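Local coordinates for suppressor protein MPT5 (Saccharomyces cerevisiae, PDB 5BZU), which binds the 3'-UTR of target mRNAs through its Pumilio homology domain in post-transcriptional regulation, and negatively regulates expression of HO, at residues T324-K329 / L363-L368. Numbering follows the deposited sequence.
Sequences TLLDVK and LKIGNL
Leu326 and Leu368 meet branch to branch: CD2 of Leu326 lies 3.7 Å from CD2 of Leu368 and also touches its CG. The two side chains cross at about a right angle. Leu326 does not start out pointing at 363-368; with CG anti to the carbonyl carbon (chi1 -64°), its end swings closer and brings CD2 into the contact. The same methyl of Leu368 is shared with Leu325, whose CD2 is 3.9 Å away. Ile365, one turn before Leu368 on the same helix face, reaches across with CD1. Its CG1 is anti to the backbone N (chi1 -160°), and with chi2 at 63° CD1 comes to 4.0 Å from CG of Leu325; the two side chains run past each other in opposite directions. CD1 of Ile365 also approaches CD2 of Leu326 at 4.2 Å. The side-chain contacts are all between apolar groups, and all four residues are buried; CD1 of Ile365 also lies against the backbone O of Leu325, 4.0 Å away. The contact joins the C-terminal end of helix 318-326, in Pumilio repeat 8, to helix 357-375, which packs at the C-terminal end of the row of helical repeats. On helix 288-307, Phe305 touches Leu325 and Ile302 touches Ile365, so a third helix joins the packing. Beyond Leu326 the chain leaves the helix at Asp327. There OD1 of Asp327 accepts from N of Lys329 at 3.2 Å, forming an Asx turn.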
loop_
_atom_site.group_PDB
_atom_site.type_symbol
_atom_site.label_atom_id
_atom_site.label_comp_id
_atom_site.label_asym_id
_atom_site.label_seq_id
_atom_site.Cartn_x
_atom_site.Cartn_y
_atom_site.Cartn_z
ATOM N N THR A 324 -11.834 7.146 22.657
ATOM C CA THR A 324 -12.457 7.231 21.339
ATOM C C THR A 324 -13.936 6.851 21.421
ATOM O O THR A 324 -14.791 7.496 20.809
ATOM C CB THR A 324 -11.721 6.343 20.307
ATOM O OG1 THR A 324 -10.450 6.931 19.988
ATOM C CG2 THR A 324 -12.543 6.185 19.036
ATOM N N LEU A 325 -14.235 5.812 22.196
ATOM C CA LEU A 325 -15.611 5.370 22.383
ATOM C C LEU A 325 -16.427 6.435 23.106
ATOM O O LEU A 325 -17.585 6.673 22.769
ATOM C CB LEU A 325 -15.650 4.058 23.172
ATOM C CG LEU A 325 -17.007 3.357 23.250
ATOM C CD1 LEU A 325 -17.537 3.079 21.856
ATOM C CD2 LEU A 325 -16.911 2.061 24.044
ATOM N N LEU A 326 -15.801 7.084 24.086
ATOM C CA LEU A 326 -16.486 8.016 24.985
ATOM C C LEU A 326 -16.632 9.433 24.433
ATOM O O LEU A 326 -17.423 10.224 24.954
ATOM C CB LEU A 326 -15.762 8.077 26.336
ATOM C CG LEU A 326 -15.732 6.792 27.163
ATOM C CD1 LEU A 326 -14.952 6.998 28.452
ATOM C CD2 LEU A 326 -17.148 6.342 27.465
ATOM N N ASP A 327 -15.867 9.761 23.396
ATOM C CA ASP A 327 -15.865 11.129 22.878
ATOM C C ASP A 327 -17.202 11.478 22.224
ATOM O O ASP A 327 -17.503 11.014 21.124
ATOM C CB ASP A 327 -14.709 11.350 21.897
ATOM C CG ASP A 327 -14.316 12.817 21.776
ATOM O OD1 ASP A 327 -15.219 13.681 21.729
ATOM O OD2 ASP A 327 -13.100 13.106 21.736
ATOM N N VAL A 328 -17.992 12.297 22.917
ATOM C CA VAL A 328 -19.316 12.712 22.452
ATOM C C VAL A 328 -19.295 13.309 21.043
ATOM O O VAL A 328 -20.223 13.104 20.257
ATOM C CB VAL A 328 -19.969 13.688 23.456
ATOM C CG1 VAL A 328 -21.086 14.499 22.809
ATOM C CG2 VAL A 328 -20.495 12.917 24.650
ATOM N N LYS A 329 -18.215 14.012 20.717
ATOM C CA LYS A 329 -18.047 14.596 19.390
ATOM C C LYS A 329 -18.200 13.546 18.281
ATOM O O LYS A 329 -18.577 13.873 17.155
ATOM C CB LYS A 329 -16.695 15.313 19.294
ATOM C CG LYS A 329 -16.527 16.202 18.072
ATOM C CD LYS A 329 -15.508 17.311 18.335
ATOM C CE LYS A 329 -14.134 16.753 18.701
ATOM N NZ LYS A 329 -13.188 17.829 19.126
ATOM N N LEU A 363 -28.349 4.688 26.451
ATOM C CA LEU A 363 -28.403 4.005 27.737
ATOM C C LEU A 363 -27.053 3.389 28.091
ATOM O O LEU A 363 -26.476 3.699 29.131
ATOM C CB LEU A 363 -29.502 2.933 27.726
ATOM C CG LEU A 363 -29.813 2.110 28.986
ATOM C CD1 LEU A 363 -28.931 0.866 29.084
ATOM C CD2 LEU A 363 -29.713 2.950 30.262
ATOM N N LYS A 364 -26.549 2.521 27.220
ATOM C CA LYS A 364 -25.328 1.773 27.513
ATOM C C LYS A 364 -24.032 2.590 27.445
ATOM O O LYS A 364 -23.042 2.229 28.080
ATOM C CB LYS A 364 -25.235 0.505 26.652
ATOM C CG LYS A 364 -25.738 -0.742 27.374
ATOM C CD LYS A 364 -25.804 -1.961 26.467
ATOM C CE LYS A 364 -25.930 -3.242 27.287
ATOM N NZ LYS A 364 -26.938 -3.133 28.381
ATOM N N ILE A 365 -24.036 3.684 26.686
ATOM C CA ILE A 365 -22.893 4.593 26.684
ATOM C C ILE A 365 -22.997 5.551 27.872
ATOM O O ILE A 365 -21.990 5.914 28.475
ATOM C CB ILE A 365 -22.741 5.367 25.343
ATOM C CG1 ILE A 365 -21.317 5.902 25.185
ATOM C CG2 ILE A 365 -23.738 6.515 25.235
ATOM C CD1 ILE A 365 -20.267 4.828 25.102
ATOM N N GLY A 366 -24.224 5.930 28.222
ATOM C CA GLY A 366 -24.454 6.770 29.384
ATOM C C GLY A 366 -24.077 6.019 30.643
ATOM O O GLY A 366 -23.509 6.585 31.581
ATOM N N ASN A 367 -24.397 4.729 30.653
ATOM C CA ASN A 367 -24.032 3.849 31.752
ATOM C C ASN A 367 -22.512 3.730 31.871
ATOM O O ASN A 367 -21.969 3.762 32.975
ATOM C CB ASN A 367 -24.678 2.475 31.560
ATOM C CG ASN A 367 -24.509 1.569 32.764
ATOM O OD1 ASN A 367 -23.667 0.669 32.762
ATOM N ND2 ASN A 367 -25.321 1.793 33.796
ATOM N N LEU A 368 -21.830 3.612 30.732
ATOM C CA LEU A 368 -20.367 3.540 30.723
ATOM C C LEU A 368 -19.749 4.851 31.204
ATOM O O LEU A 368 -18.720 4.845 31.876
ATOM C CB LEU A 368 -19.826 3.166 29.332
ATOM C CG LEU A 368 -18.299 3.034 29.190
ATOM C CD1 LEU A 368 -17.757 1.948 30.108
ATOM C CD2 LEU A 368 -17.878 2.758 27.746
#